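DNA processing protein DprA (Streptococcus pneumoniae, PDB 3UQZ) binds single-stranded DNA cooperatively, shields it from nucleases and helps load RecA onto it during natural genetic transformation. Local coordinates at residues I8-K12 and V93-Y97; E133-V137 and L277-F282; C216-A222 and R242-I247. One frame throughout, in Å; residues are numbered along the deposited sequence.

Contact 1 (I8-K12 and V93-Y97)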
ATOM      1  N   ILE A   8       0.618  -1.972  45.767  1.00 31.57           N
ATOM      2  CA  ILE A   8       0.809  -1.353  44.451  1.00 31.42           C
ATOM      3  C   ILE A   8      -0.399  -0.434  44.169  1.00 35.00           C
ATOM      4  O   ILE A   8      -0.207   0.746  43.862  1.00 34.52           O
ATOM      5  CB  ILE A   8       1.038  -2.418  43.336  1.00 34.26           C
ATOM      6  CG1 ILE A   8       2.440  -3.080  43.475  1.00 34.78           C
ATOM      7  CG2 ILE A   8       0.871  -1.797  41.965  1.00 32.98           C
ATOM      8  CD1 ILE A   8       2.663  -4.391  42.680  1.00 34.70           C
ATOM      9  N   TYR A   9      -1.629  -0.956  44.365  1.00 31.52           N
ATOM     10  CA  TYR A   9      -2.873  -0.196  44.216  1.00 31.89           C
ATOM     11  C   TYR A   9      -2.900   0.986  45.179  1.00 37.53           C
ATOM     12  O   TYR A   9      -3.228   2.099  44.754  1.00 37.11           O
ATOM     13  CB  TYR A   9      -4.101  -1.101  44.428  1.00 33.58           C
ATOM     14  CG  TYR A   9      -5.420  -0.441  44.077  1.00 36.06           C
ATOM     15  CD1 TYR A   9      -5.623   0.132  42.824  1.00 38.01           C
ATOM     16  CD2 TYR A   9      -6.475  -0.413  44.988  1.00 36.75           C
ATOM     17  CE1 TYR A   9      -6.834   0.743  42.496  1.00 38.17           C
ATOM     18  CE2 TYR A   9      -7.693   0.187  44.667  1.00 37.51           C
ATOM     19  CZ  TYR A   9      -7.865   0.763  43.418  1.00 42.89           C
ATOM     20  OH  TYR A   9      -9.058   1.357  43.089  1.00 40.89           O
ATOM     21  N   LYS A  10      -2.513   0.754  46.465  1.00 35.22           N
ATOM     22  CA  LYS A  10      -2.445   1.793  47.498  1.00 35.57           C
ATOM     23  C   LYS A  10      -1.455   2.921  47.119  1.00 39.99           C
ATOM     24  O   LYS A  10      -1.742   4.086  47.405  1.00 39.20           O
ATOM     25  CB  LYS A  10      -2.137   1.187  48.874  1.00 37.69           C
ATOM     26  CG  LYS A  10      -2.475   2.105  50.040  1.00 40.03           C
ATOM     27  CD  LYS A  10      -2.241   1.427  51.375  1.00 46.88           C
ATOM     28  CE  LYS A  10      -2.379   2.400  52.519  1.00 49.83           C
ATOM     29  NZ  LYS A  10      -2.001   1.776  53.804  1.00 55.49           N
ATOM     30  N   LEU A  11      -0.331   2.584  46.434  1.00 36.95           N
ATOM     31  CA  LEU A  11       0.660   3.567  45.957  1.00 36.40           C
ATOM     32  C   LEU A  11       0.088   4.434  44.829  1.00 40.21           C
ATOM     33  O   LEU A  11       0.341   5.634  44.795  1.00 40.11           O
ATOM     34  CB  LEU A  11       1.979   2.894  45.516  1.00 36.27           C
ATOM     35  CG  LEU A  11       2.823   2.202  46.599  1.00 40.55           C
ATOM     36  CD1 LEU A  11       3.990   1.483  45.988  1.00 40.08           C
ATOM     37  CD2 LEU A  11       3.345   3.187  47.617  1.00 43.64           C
ATOM     38  N   LYS A  12      -0.707   3.829  43.925  1.00 37.16           N
ATOM     39  CA  LYS A  12      -1.395   4.525  42.831  1.00 36.84           C
ATOM     40  C   LYS A  12      -2.410   5.511  43.434  1.00 42.69           C
ATOM     41  O   LYS A  12      -2.489   6.656  42.994  1.00 42.90           O
ATOM     42  CB  LYS A  12      -2.115   3.524  41.903  1.00 38.16           C
ATOM     43  CG  LYS A  12      -1.314   3.163  40.659  1.00 41.97           C
ATOM     44  CD  LYS A  12      -2.027   2.210  39.717  1.00 49.99           C
ATOM     45  CE  LYS A  12      -1.461   2.347  38.324  1.00 56.51           C
ATOM     46  NZ  LYS A  12      -1.750   1.160  37.495  1.00 63.15           N
ATOM     47  N   VAL A  93       1.749  -1.563  35.619  1.00 36.22           N
ATOM     48  CA  VAL A  93       2.258  -2.133  36.859  1.00 34.67           C
ATOM     49  C   VAL A  93       1.240  -3.075  37.551  1.00 36.95           C
ATOM     50  O   VAL A  93       1.637  -4.069  38.162  1.00 36.76           O
ATOM     51  CB  VAL A  93       2.835  -0.998  37.730  1.00 37.16           C
ATOM     52  CG1 VAL A  93       1.915  -0.582  38.872  1.00 36.52           C
ATOM     53  CG2 VAL A  93       4.235  -1.318  38.191  1.00 37.02           C
ATOM     54  N   LEU A  94      -0.066  -2.791  37.388  1.00 31.22           N
ATOM     55  CA  LEU A  94      -1.166  -3.570  37.951  1.00 30.05           C
ATOM     56  C   LEU A  94      -2.353  -3.542  36.976  1.00 33.46           C
ATOM     57  O   LEU A  94      -2.698  -2.476  36.468  1.00 32.88           O
ATOM     58  CB  LEU A  94      -1.567  -2.997  39.338  1.00 29.21           C
ATOM     59  CG  LEU A  94      -2.757  -3.633  40.088  1.00 32.11           C
ATOM     60  CD1 LEU A  94      -2.358  -4.908  40.789  1.00 31.36           C
ATOM     61  CD2 LEU A  94      -3.340  -2.666  41.093  1.00 31.99           C
ATOM     62  N   LEU A  95      -2.956  -4.716  36.715  1.00 29.57           N
ATOM     63  CA  LEU A  95      -4.117  -4.876  35.830  1.00 29.08           C
ATOM     64  C   LEU A  95      -5.227  -5.663  36.502  1.00 33.75           C
ATOM     65  O   LEU A  95      -4.995  -6.770  36.992  1.00 32.86           O
ATOM     66  CB  LEU A  95      -3.762  -5.568  34.481  1.00 28.32           C
ATOM     67  CG  LEU A  95      -2.970  -4.762  33.440  1.00 31.85           C
ATOM     68  CD1 LEU A  95      -2.368  -5.670  32.393  1.00 31.39           C
ATOM     69  CD2 LEU A  95      -3.831  -3.706  32.783  1.00 33.51           C
ATOM     70  N   PHE A  96      -6.437  -5.093  36.502  1.00 31.67           N
ATOM     71  CA  PHE A  96      -7.646  -5.731  37.002  1.00 32.13           C
ATOM     72  C   PHE A  96      -8.269  -6.440  35.821  1.00 35.77           C
ATOM     73  O   PHE A  96      -8.138  -5.965  34.692  1.00 36.52           O
ATOM     74  CB  PHE A  96      -8.626  -4.711  37.568  1.00 34.26           C
ATOM     75  CG  PHE A  96      -8.125  -4.023  38.804  1.00 36.36           C
ATOM     76  CD1 PHE A  96      -8.284  -4.607  40.056  1.00 39.56           C
ATOM     77  CD2 PHE A  96      -7.504  -2.784  38.725  1.00 38.24           C
ATOM     78  CE1 PHE A  96      -7.831  -3.957  41.208  1.00 40.20           C
ATOM     79  CE2 PHE A  96      -7.044  -2.142  39.872  1.00 40.75           C
ATOM     80  CZ  PHE A  96      -7.222  -2.727  41.107  1.00 38.69           C
ATOM     81  N   TYR A  97      -8.918  -7.584  36.064  1.00 31.22           N
ATOM     82  CA  TYR A  97      -9.509  -8.375  34.997  1.00 29.91           C
ATOM     83  C   TYR A  97     -10.851  -8.983  35.359  1.00 34.02           C
ATOM     84  O   TYR A  97     -11.218  -9.094  36.530  1.00 34.00           O
ATOM     85  CB  TYR A  97      -8.522  -9.447  34.498  1.00 30.15           C
ATOM     86  CG  TYR A  97      -8.315 -10.602  35.448  1.00 31.80           C
ATOM     87  CD1 TYR A  97      -9.079 -11.763  35.349  1.00 33.06           C
ATOM     88  CD2 TYR A  97      -7.327 -10.551  36.430  1.00 33.30           C
ATOM     89  CE1 TYR A  97      -8.894 -12.827  36.222  1.00 33.25           C
ATOM     90  CE2 TYR A  97      -7.131 -11.614  37.312  1.00 34.67           C
ATOM     91  CZ  TYR A  97      -7.916 -12.749  37.203  1.00 44.04           C
ATOM     92  OH  TYR A  97      -7.704 -13.807  38.053  1.00 49.49           O
TER

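Contact 2 (E133-V137 and L277-F282)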
ATOM      1  N   GLU A 133      -8.084 -17.956  10.583  1.00 44.43           N
ATOM      2  CA  GLU A 133      -8.513 -19.323  10.926  1.00 45.00           C
ATOM      3  C   GLU A 133      -8.333 -19.650  12.405  1.00 47.67           C
ATOM      4  O   GLU A 133      -7.816 -20.715  12.746  1.00 48.40           O
ATOM      5  CB  GLU A 133      -7.834 -20.398  10.017  1.00 47.12           C
ATOM      6  CG  GLU A 133      -7.530 -19.975   8.584  1.00 61.19           C
ATOM      7  CD  GLU A 133      -7.188 -21.087   7.617  1.00 94.69           C
ATOM      8  OE1 GLU A 133      -6.028 -21.563   7.600  1.00 97.07           O
ATOM      9  OE2 GLU A 133      -8.090 -21.439   6.825  1.00 95.08           O
ATOM     10  N   ASN A 134      -8.735 -18.711  13.283  1.00 42.28           N
ATOM     11  CA  ASN A 134      -8.649 -18.816  14.747  1.00 40.29           C
ATOM     12  C   ASN A 134      -7.260 -19.153  15.312  1.00 42.32           C
ATOM     13  O   ASN A 134      -7.159 -19.657  16.426  1.00 42.31           O
ATOM     14  CB  ASN A 134      -9.745 -19.722  15.307  1.00 35.59           C
ATOM     15  CG  ASN A 134     -11.140 -19.206  15.090  1.00 60.66           C
ATOM     16  OD1 ASN A 134     -11.390 -18.004  14.907  1.00 61.40           O
ATOM     17  ND2 ASN A 134     -12.088 -20.113  15.139  1.00 51.66           N
ATOM     18  N   GLU A 135      -6.199 -18.855  14.558  1.00 37.87           N
ATOM     19  CA  GLU A 135      -4.815 -19.095  14.977  1.00 37.67           C
ATOM     20  C   GLU A 135      -4.343 -18.058  16.013  1.00 40.64           C
ATOM     21  O   GLU A 135      -3.387 -18.317  16.746  1.00 41.09           O
ATOM     22  CB  GLU A 135      -3.873 -19.050  13.761  1.00 39.19           C
ATOM     23  CG  GLU A 135      -3.802 -20.342  12.975  1.00 54.27           C
ATOM     24  CD  GLU A 135      -2.469 -21.044  13.133  1.00 89.45           C
ATOM     25  OE1 GLU A 135      -1.476 -20.586  12.522  1.00 92.10           O
ATOM     26  OE2 GLU A 135      -2.414 -22.042  13.887  1.00 88.65           O
ATOM     27  N   LEU A 136      -4.978 -16.868  16.040  1.00 35.66           N
ATOM     28  CA  LEU A 136      -4.590 -15.764  16.925  1.00 34.04           C
ATOM     29  C   LEU A 136      -5.738 -15.234  17.751  1.00 37.62           C
ATOM     30  O   LEU A 136      -6.873 -15.189  17.285  1.00 38.45           O
ATOM     31  CB  LEU A 136      -3.997 -14.595  16.100  1.00 33.54           C
ATOM     32  CG  LEU A 136      -2.797 -14.900  15.213  1.00 36.93           C
ATOM     33  CD1 LEU A 136      -2.600 -13.826  14.155  1.00 36.89           C
ATOM     34  CD2 LEU A 136      -1.568 -15.112  16.030  1.00 36.87           C
ATOM     35  N   VAL A 137      -5.427 -14.778  18.963  1.00 33.96           N
ATOM     36  CA  VAL A 137      -6.384 -14.134  19.867  1.00 33.88           C
ATOM     37  C   VAL A 137      -6.483 -12.675  19.392  1.00 36.37           C
ATOM     38  O   VAL A 137      -5.452 -12.005  19.207  1.00 35.47           O
ATOM     39  CB  VAL A 137      -5.943 -14.224  21.363  1.00 37.45           C
ATOM     40  CG1 VAL A 137      -6.876 -13.430  22.273  1.00 37.18           C
ATOM     41  CG2 VAL A 137      -5.864 -15.665  21.818  1.00 36.81           C
ATOM     42  N   LEU A 277      -0.680 -14.024   8.503  1.00 40.32           N
ATOM     43  CA  LEU A 277      -0.062 -15.274   8.938  1.00 39.84           C
ATOM     44  C   LEU A 277       1.291 -15.508   8.294  1.00 48.22           C
ATOM     45  O   LEU A 277       2.207 -15.985   8.970  1.00 49.56           O
ATOM     46  CB  LEU A 277      -1.006 -16.466   8.721  1.00 38.82           C
ATOM     47  CG  LEU A 277      -2.301 -16.458   9.535  1.00 42.31           C
ATOM     48  CD1 LEU A 277      -3.183 -17.595   9.139  1.00 42.13           C
ATOM     49  CD2 LEU A 277      -2.034 -16.513  11.034  1.00 44.01           C
ATOM     50  N   ALA A 278       1.445 -15.109   7.021  1.00 46.36           N
ATOM     51  CA  ALA A 278       2.696 -15.251   6.278  1.00 47.12           C
ATOM     52  C   ALA A 278       3.867 -14.495   6.915  1.00 54.22           C
ATOM     53  O   ALA A 278       4.997 -14.973   6.817  1.00 54.49           O
ATOM     54  CB  ALA A 278       2.505 -14.792   4.839  1.00 47.73           C
ATOM     55  N   GLU A 279       3.607 -13.317   7.548  1.00 52.41           N
ATOM     56  CA  GLU A 279       4.647 -12.457   8.136  1.00 52.78           C
ATOM     57  C   GLU A 279       4.651 -12.347   9.662  1.00 57.12           C
ATOM     58  O   GLU A 279       5.557 -11.704  10.211  1.00 57.62           O
ATOM     59  CB  GLU A 279       4.663 -11.034   7.518  1.00 54.41           C
ATOM     60  CG  GLU A 279       3.704 -10.753   6.371  1.00 66.64           C
ATOM     61  CD  GLU A 279       4.260 -10.877   4.961  1.00 99.80           C
ATOM     62  OE1 GLU A 279       5.484 -10.680   4.772  1.00 90.60           O
ATOM     63  OE2 GLU A 279       3.454 -11.120   4.032  1.00101.66           O
ATOM     64  N   PHE A 280       3.655 -12.956  10.343  1.00 52.77           N
ATOM     65  CA  PHE A 280       3.491 -12.903  11.802  1.00 51.84           C
ATOM     66  C   PHE A 280       4.612 -13.593  12.604  1.00 57.32           C
ATOM     67  O   PHE A 280       5.004 -14.715  12.280  1.00 56.37           O
ATOM     68  CB  PHE A 280       2.109 -13.446  12.207  1.00 52.69           C
ATOM     69  CG  PHE A 280       1.677 -13.058  13.602  1.00 53.40           C
ATOM     70  CD1 PHE A 280       1.018 -11.859  13.835  1.00 54.68           C
ATOM     71  CD2 PHE A 280       1.925 -13.898  14.687  1.00 55.10           C
ATOM     72  CE1 PHE A 280       0.633 -11.497  15.123  1.00 55.10           C
ATOM     73  CE2 PHE A 280       1.554 -13.527  15.978  1.00 57.05           C
ATOM     74  CZ  PHE A 280       0.896 -12.336  16.184  1.00 54.75           C
ATOM     75  N   GLU A 281       5.109 -12.911  13.667  1.00 55.60           N
ATOM     76  CA  GLU A 281       6.143 -13.428  14.574  1.00 55.86           C
ATOM     77  C   GLU A 281       5.476 -14.256  15.694  1.00 58.70           C
ATOM     78  O   GLU A 281       4.825 -13.703  16.586  1.00 58.10           O
ATOM     79  CB  GLU A 281       7.014 -12.287  15.144  1.00 57.65           C
ATOM     80  CG  GLU A 281       8.251 -12.779  15.895  1.00 75.88           C
ATOM     81  CD  GLU A 281       9.110 -11.740  16.598  1.00106.93           C
ATOM     82  OE1 GLU A 281       9.371 -11.911  17.812  1.00105.97           O
ATOM     83  OE2 GLU A 281       9.558 -10.779  15.929  1.00102.67           O
ATOM     84  N   PHE A 282       5.627 -15.584  15.624  1.00 54.68           N
ATOM     85  CA  PHE A 282       5.022 -16.512  16.576  1.00 54.10           C
ATOM     86  C   PHE A 282       5.906 -16.849  17.803  1.00 61.34           C
ATOM     87  O   PHE A 282       5.763 -16.175  18.822  1.00 61.75           O
ATOM     88  CB  PHE A 282       4.484 -17.762  15.854  1.00 54.72           C
ATOM     89  CG  PHE A 282       3.177 -17.571  15.116  1.00 54.72           C
ATOM     90  CD1 PHE A 282       1.962 -17.777  15.755  1.00 55.97           C
ATOM     91  CD2 PHE A 282       3.163 -17.244  13.765  1.00 55.64           C
ATOM     92  CE1 PHE A 282       0.760 -17.642  15.063  1.00 56.17           C
ATOM     93  CE2 PHE A 282       1.957 -17.103  13.076  1.00 57.42           C
ATOM     94  CZ  PHE A 282       0.764 -17.295  13.733  1.00 55.02           C
TER

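Contact 3 (C216-A222 and R242-I247)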
ATOM      1  N   CYS A 216       0.682  -7.659  22.070  1.00 35.01           N
ATOM      2  CA  CYS A 216       0.829  -8.380  20.799  1.00 35.51           C
ATOM      3  C   CYS A 216       2.130  -8.192  20.020  1.00 40.83           C
ATOM      4  O   CYS A 216       2.813  -7.179  20.163  1.00 39.75           O
ATOM      5  CB  CYS A 216      -0.384  -8.108  19.914  1.00 35.81           C
ATOM      6  SG  CYS A 216      -1.920  -7.851  20.833  1.00 39.86           S
ATOM      7  N   ARG A 217       2.433  -9.172  19.145  1.00 39.50           N
ATOM      8  CA  ARG A 217       3.614  -9.174  18.267  1.00 39.80           C
ATOM      9  C   ARG A 217       3.339  -8.433  16.939  1.00 42.96           C
ATOM     10  O   ARG A 217       4.282  -8.101  16.215  1.00 42.43           O
ATOM     11  CB  ARG A 217       4.099 -10.611  17.997  1.00 40.28           C
ATOM     12  CG  ARG A 217       4.412 -11.423  19.253  1.00 48.65           C
ATOM     13  CD  ARG A 217       5.842 -11.258  19.715  1.00 56.47           C
ATOM     14  NE  ARG A 217       6.615 -12.487  19.523  1.00 68.53           N
ATOM     15  CZ  ARG A 217       6.734 -13.461  20.425  1.00 77.71           C
ATOM     16  NH1 ARG A 217       6.116 -13.372  21.596  1.00 59.52           N
ATOM     17  NH2 ARG A 217       7.472 -14.531  20.159  1.00 61.82           N
ATOM     18  N   GLY A 218       2.056  -8.177  16.661  1.00 38.62           N
ATOM     19  CA  GLY A 218       1.597  -7.456  15.481  1.00 37.73           C
ATOM     20  C   GLY A 218       0.309  -6.690  15.701  1.00 39.93           C
ATOM     21  O   GLY A 218      -0.517  -7.076  16.535  1.00 38.09           O
ATOM     22  N   VAL A 219       0.128  -5.597  14.936  1.00 37.15           N
ATOM     23  CA  VAL A 219      -1.066  -4.740  14.982  1.00 36.50           C
ATOM     24  C   VAL A 219      -1.678  -4.660  13.583  1.00 40.24           C
ATOM     25  O   VAL A 219      -0.981  -4.334  12.634  1.00 40.86           O
ATOM     26  CB  VAL A 219      -0.782  -3.314  15.556  1.00 39.86           C
ATOM     27  CG1 VAL A 219      -2.063  -2.497  15.682  1.00 39.27           C
ATOM     28  CG2 VAL A 219      -0.066  -3.375  16.900  1.00 39.66           C
ATOM     29  N   ILE A 220      -2.985  -4.935  13.465  1.00 36.38           N
ATOM     30  CA  ILE A 220      -3.747  -4.839  12.222  1.00 35.11           C
ATOM     31  C   ILE A 220      -4.504  -3.507  12.227  1.00 38.21           C
ATOM     32  O   ILE A 220      -5.267  -3.240  13.159  1.00 35.95           O
ATOM     33  CB  ILE A 220      -4.682  -6.065  12.000  1.00 38.27           C
ATOM     34  CG1 ILE A 220      -3.877  -7.363  11.769  1.00 37.61           C
ATOM     35  CG2 ILE A 220      -5.678  -5.814  10.845  1.00 40.70           C
ATOM     36  CD1 ILE A 220      -4.709  -8.665  11.878  1.00 39.48           C
ATOM     37  N   VAL A 221      -4.263  -2.665  11.192  1.00 37.03           N
ATOM     38  CA  VAL A 221      -4.933  -1.368  11.003  1.00 36.64           C
ATOM     39  C   VAL A 221      -5.930  -1.433   9.871  1.00 38.48           C
ATOM     40  O   VAL A 221      -5.666  -2.048   8.839  1.00 37.31           O
ATOM     41  CB  VAL A 221      -4.020  -0.146  10.778  1.00 40.74           C
ATOM     42  CG1 VAL A 221      -4.354   0.980  11.747  1.00 40.52           C
ATOM     43  CG2 VAL A 221      -2.541  -0.502  10.761  1.00 40.60           C
ATOM     44  N   ALA A 222      -7.040  -0.727  10.046  1.00 35.08           N
ATOM     45  CA  ALA A 222      -8.097  -0.597   9.063  1.00 35.46           C
ATOM     46  C   ALA A 222      -8.788   0.716   9.300  1.00 41.39           C
ATOM     47  O   ALA A 222      -9.187   1.022  10.427  1.00 40.21           O
ATOM     48  CB  ALA A 222      -9.089  -1.729   9.192  1.00 36.11           C
ATOM     49  N   ARG A 242       7.250  -3.737  16.878  1.00 43.32           N
ATOM     50  CA  ARG A 242       6.125  -4.606  16.518  1.00 41.95           C
ATOM     51  C   ARG A 242       5.729  -4.417  15.049  1.00 43.32           C
ATOM     52  O   ARG A 242       5.862  -3.318  14.503  1.00 41.82           O
ATOM     53  CB  ARG A 242       4.905  -4.377  17.448  1.00 41.22           C
ATOM     54  CG  ARG A 242       5.185  -4.313  18.960  1.00 45.79           C
ATOM     55  CD  ARG A 242       5.771  -5.599  19.522  1.00 53.69           C
ATOM     56  NE  ARG A 242       5.333  -5.856  20.895  1.00 60.49           N
ATOM     57  CZ  ARG A 242       5.974  -5.434  21.983  1.00 74.70           C
ATOM     58  NH1 ARG A 242       7.083  -4.711  21.871  1.00 67.32           N
ATOM     59  NH2 ARG A 242       5.513  -5.733  23.189  1.00 52.82           N
ATOM     60  N   ASP A 243       5.258  -5.504  14.406  1.00 39.07           N
ATOM     61  CA  ASP A 243       4.826  -5.487  13.015  1.00 38.07           C
ATOM     62  C   ASP A 243       3.480  -4.813  12.902  1.00 41.28           C
ATOM     63  O   ASP A 243       2.598  -5.039  13.741  1.00 40.34           O
ATOM     64  CB  ASP A 243       4.705  -6.910  12.450  1.00 40.36           C
ATOM     65  CG  ASP A 243       5.996  -7.674  12.244  1.00 55.24           C
ATOM     66  OD1 ASP A 243       7.019  -7.036  11.875  1.00 58.09           O
ATOM     67  OD2 ASP A 243       5.971  -8.921  12.367  1.00 58.67           O
ATOM     68  N   VAL A 244       3.313  -3.984  11.858  1.00 36.93           N
ATOM     69  CA  VAL A 244       2.043  -3.340  11.565  1.00 35.02           C
ATOM     70  C   VAL A 244       1.535  -3.780  10.203  1.00 38.50           C
ATOM     71  O   VAL A 244       2.277  -3.733   9.221  1.00 39.25           O
ATOM     72  CB  VAL A 244       1.848  -1.845  11.982  1.00 37.95           C
ATOM     73  CG1 VAL A 244       3.138  -1.189  12.454  1.00 37.73           C
ATOM     74  CG2 VAL A 244       1.150  -1.013  10.921  1.00 37.45           C
ATOM     75  N   PHE A 245       0.319  -4.343  10.188  1.00 34.18           N
ATOM     76  CA  PHE A 245      -0.342  -4.884   9.010  1.00 33.73           C
ATOM     77  C   PHE A 245      -1.475  -3.958   8.638  1.00 38.81           C
ATOM     78  O   PHE A 245      -2.482  -3.911   9.346  1.00 39.07           O
ATOM     79  CB  PHE A 245      -0.857  -6.312   9.288  1.00 35.23           C
ATOM     80  CG  PHE A 245       0.179  -7.258   9.840  1.00 36.11           C
ATOM     81  CD1 PHE A 245       1.153  -7.807   9.015  1.00 38.18           C
ATOM     82  CD2 PHE A 245       0.182  -7.603  11.189  1.00 37.82           C
ATOM     83  CE1 PHE A 245       2.119  -8.678   9.530  1.00 38.55           C
ATOM     84  CE2 PHE A 245       1.155  -8.471  11.706  1.00 39.59           C
ATOM     85  CZ  PHE A 245       2.118  -8.998  10.872  1.00 37.26           C
ATOM     86  N   ALA A 246      -1.302  -3.183   7.556  1.00 35.50           N
ATOM     87  CA  ALA A 246      -2.311  -2.215   7.144  1.00 34.70           C
ATOM     88  C   ALA A 246      -3.196  -2.693   6.005  1.00 40.67           C
ATOM     89  O   ALA A 246      -2.697  -3.219   5.007  1.00 41.85           O
ATOM     90  CB  ALA A 246      -1.661  -0.888   6.813  1.00 34.77           C
ATOM     91  N   ILE A 247      -4.522  -2.534   6.175  1.00 37.36           N
ATOM     92  CA  ILE A 247      -5.526  -2.878   5.169  1.00 37.44           C
ATOM     93  C   ILE A 247      -5.746  -1.629   4.296  1.00 44.34           C
ATOM     94  O   ILE A 247      -6.113  -0.578   4.841  1.00 44.53           O
ATOM     95  CB  ILE A 247      -6.855  -3.394   5.807  1.00 39.72           C
ATOM     96  CG1 ILE A 247      -6.622  -4.672   6.657  1.00 38.83           C
ATOM     97  CG2 ILE A 247      -7.928  -3.635   4.724  1.00 39.39           C
ATOM     98  CD1 ILE A 247      -7.718  -4.970   7.694  1.00 34.74           C
TER
HETATM   99  O   HOH W   1       4.147 -10.235  14.095  1.00 52.87           O

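Contact 1 (I8-K12 and V93-Y97)
Tyr-9 and Phe-96 meet across the seam between two domains: helix 5-13 of the N-terminal sterile alpha motif (SAM) domain lies over strand 94-99, in the antiparallel end of the mixed sheet that continues into the Rossmann-type core. The local axes of 8-12 and 94-97 approach to 10.2 Å at 106°, so the helix runs across the strand and the gap is bridged mainly by side chains.

The aromatic part is a T-shaped pair. The ring planes stand at 83° with centroids 5.3 Å apart, and Phe-96 presents its edge to a face of Tyr-9, its CZ lying above that face and displaced toward the rim. With CG anti to the backbone N (chi1 -171°), the Tyr-9 ring extends to this edge, while its hydroxyl is hydrogen-bonded to Glu-67, fixing the far end of the ring.

Aliphatic packing continues the interface. Leu-94 CD2 reaches Tyr-9 CB at 3.8 Å, and Leu-94 CB also touches Ile-8. Leu-95, between Leu-94 and Phe-96, points away, as strand alternation requires. Helix 18-28 adds to the seam, with Ile-21 and Leu-25 against Val-93.

No hydrogen bond spans the two segments. Lys-12, its chain extended beyond CG, reaches over to the strand, where NZ has a long, weak ion pair with Glu-193 and stays 3.9 Å from Leu-94 O. The CG2 branch of Ile-8 crosses obliquely to Val-93, coming within 3.5 Å of Val-93 CG1.

Contact 2 (E133-V137 and L277-F282)
Leu-136 faces Leu-277, Phe-280 and Phe-282 across backbones that keep well apart, the nearest CA atoms, those of Glu-135 and Leu-277, being 8.6 Å from each other; 133-137 is the turn from helix 119-130 into strand 137-140, with Glu-133 leaving helical geometry at positive phi (54°), and 277-282 runs from helix 273-279 into an irregular tail.

Leu-136 does most of the touching, and its two methyl branches divide the work. CD2 sits over a face of the Phe-280 ring, 3.9 Å from the ring centroid and 28° off its normal, which meets the geometry of a CH-pi contact. The same methyl lies 3.6 Å from Phe-282 CE1, approaching that second ring obliquely. CD1 also lies over the Phe-280 face and meets Leu-277, whose CD2 is 4.2 Å away.

The Leu-136 and Phe-280 side chains come from opposite directions, the Phe-280 ring having its CG anti to the backbone N (chi1 -162°). Within the tail, Phe-280 CD2 stands over the face of Phe-282, so the two rings and Leu-136 form one apolar cluster. Val-109 of strand 108-113 touches both Leu-136 and Phe-280, and Phe-245 also packs on Phe-280.

At the more exposed side, Glu-135 contributes its aliphatic part: CB is 4.2 Å from Leu-277 CD2, while the bend at chi2 brings OE1 beside Phe-282 without a hydrogen bond to the tail.

The cluster joins a helix-to-strand connection of the alpha/beta Rossmann-type fold to the C-terminal tail, which folds back over the sheet.

Contact 3 (C216-A222 and R242-I247)
Arg-217 O receives two bonds, both weak: one from the backbone N of Asp-243 at 3.3 Å and one from a water that also donates to Asp-243 OD2. This carbonyl opens the parallel pairing of strands 218-222 and 243-246, which helix 229-239 connects as a beta-alpha-beta unit of the Rossmann-type domain. The axes lie 4.6 Å apart at 20°, and Gly-218 through Val-221 pair in order with Asp-243 through Ala-246.

A side chain extends the pairing before the strands begin. Arg-242 NE donates to Cys-216 O at 2.9 Å; the acceptor lies in the guanidinium plane, although the N-H...O angle is a moderate 147°. Bends at chi2 and chi3 turn NE back to this carbonyl, while NH1 and NH2 bond to Glu-240 O and Gly-214 O. The guanidinium is therefore held to three backbone carbonyls.

Further on, the regular ladder uses alternate residues of each strand. Val-219 accepts from Phe-245 N through its O in the straightest bond of the set, 174° at hydrogen, and its own N donates to Asp-243 O. Phe-245 O then receives Val-221 N, and Val-221 O receives Ile-247 N.

Side chains sort onto two faces. Val-219, Val-221, Val-244 and Ala-246 share one, with Val-221 CG2 against Val-244 CG2 and helix 229-239 covering the valines. Asp-243, Ile-220 and Phe-245 point to the other, where Phe-245 CE2 comes within 3.9 Å of Gly-218 CA. Ile-247 also packs on Ile-251 of the second subunit. Ile-247 CD1 reaches back to the first strand, lying 3.8 Å from both Ile-220 CG2 and Ala-222 CB.

How the contacts relate
Contacts 2 and 3 adjoin, their centres 11 Å apart, whereas contact 1 is separated from them by 31 and 28 Å between centres and lies on the opposite side of the chain's centre. Contacts 1 and 3 nevertheless reach the same mixed sheet: within this chain, 94-99 is next to one outermost strand, 243-246 next to the other. Contact 1 joins the SAM domain to that sheet, while contact 2 fastens the C-terminal tail beside contact 3. At their junction Phe-280 CE1 lies 3.9 Å from Gly-218 N, and Glu-281 OE1 makes a long, weak ion pair, at 3.3 Å, with NE of Arg-217, whose NH1 forms its stronger salt bridge with Asp-84. Among the three, contact 3 alone touches the second subunit.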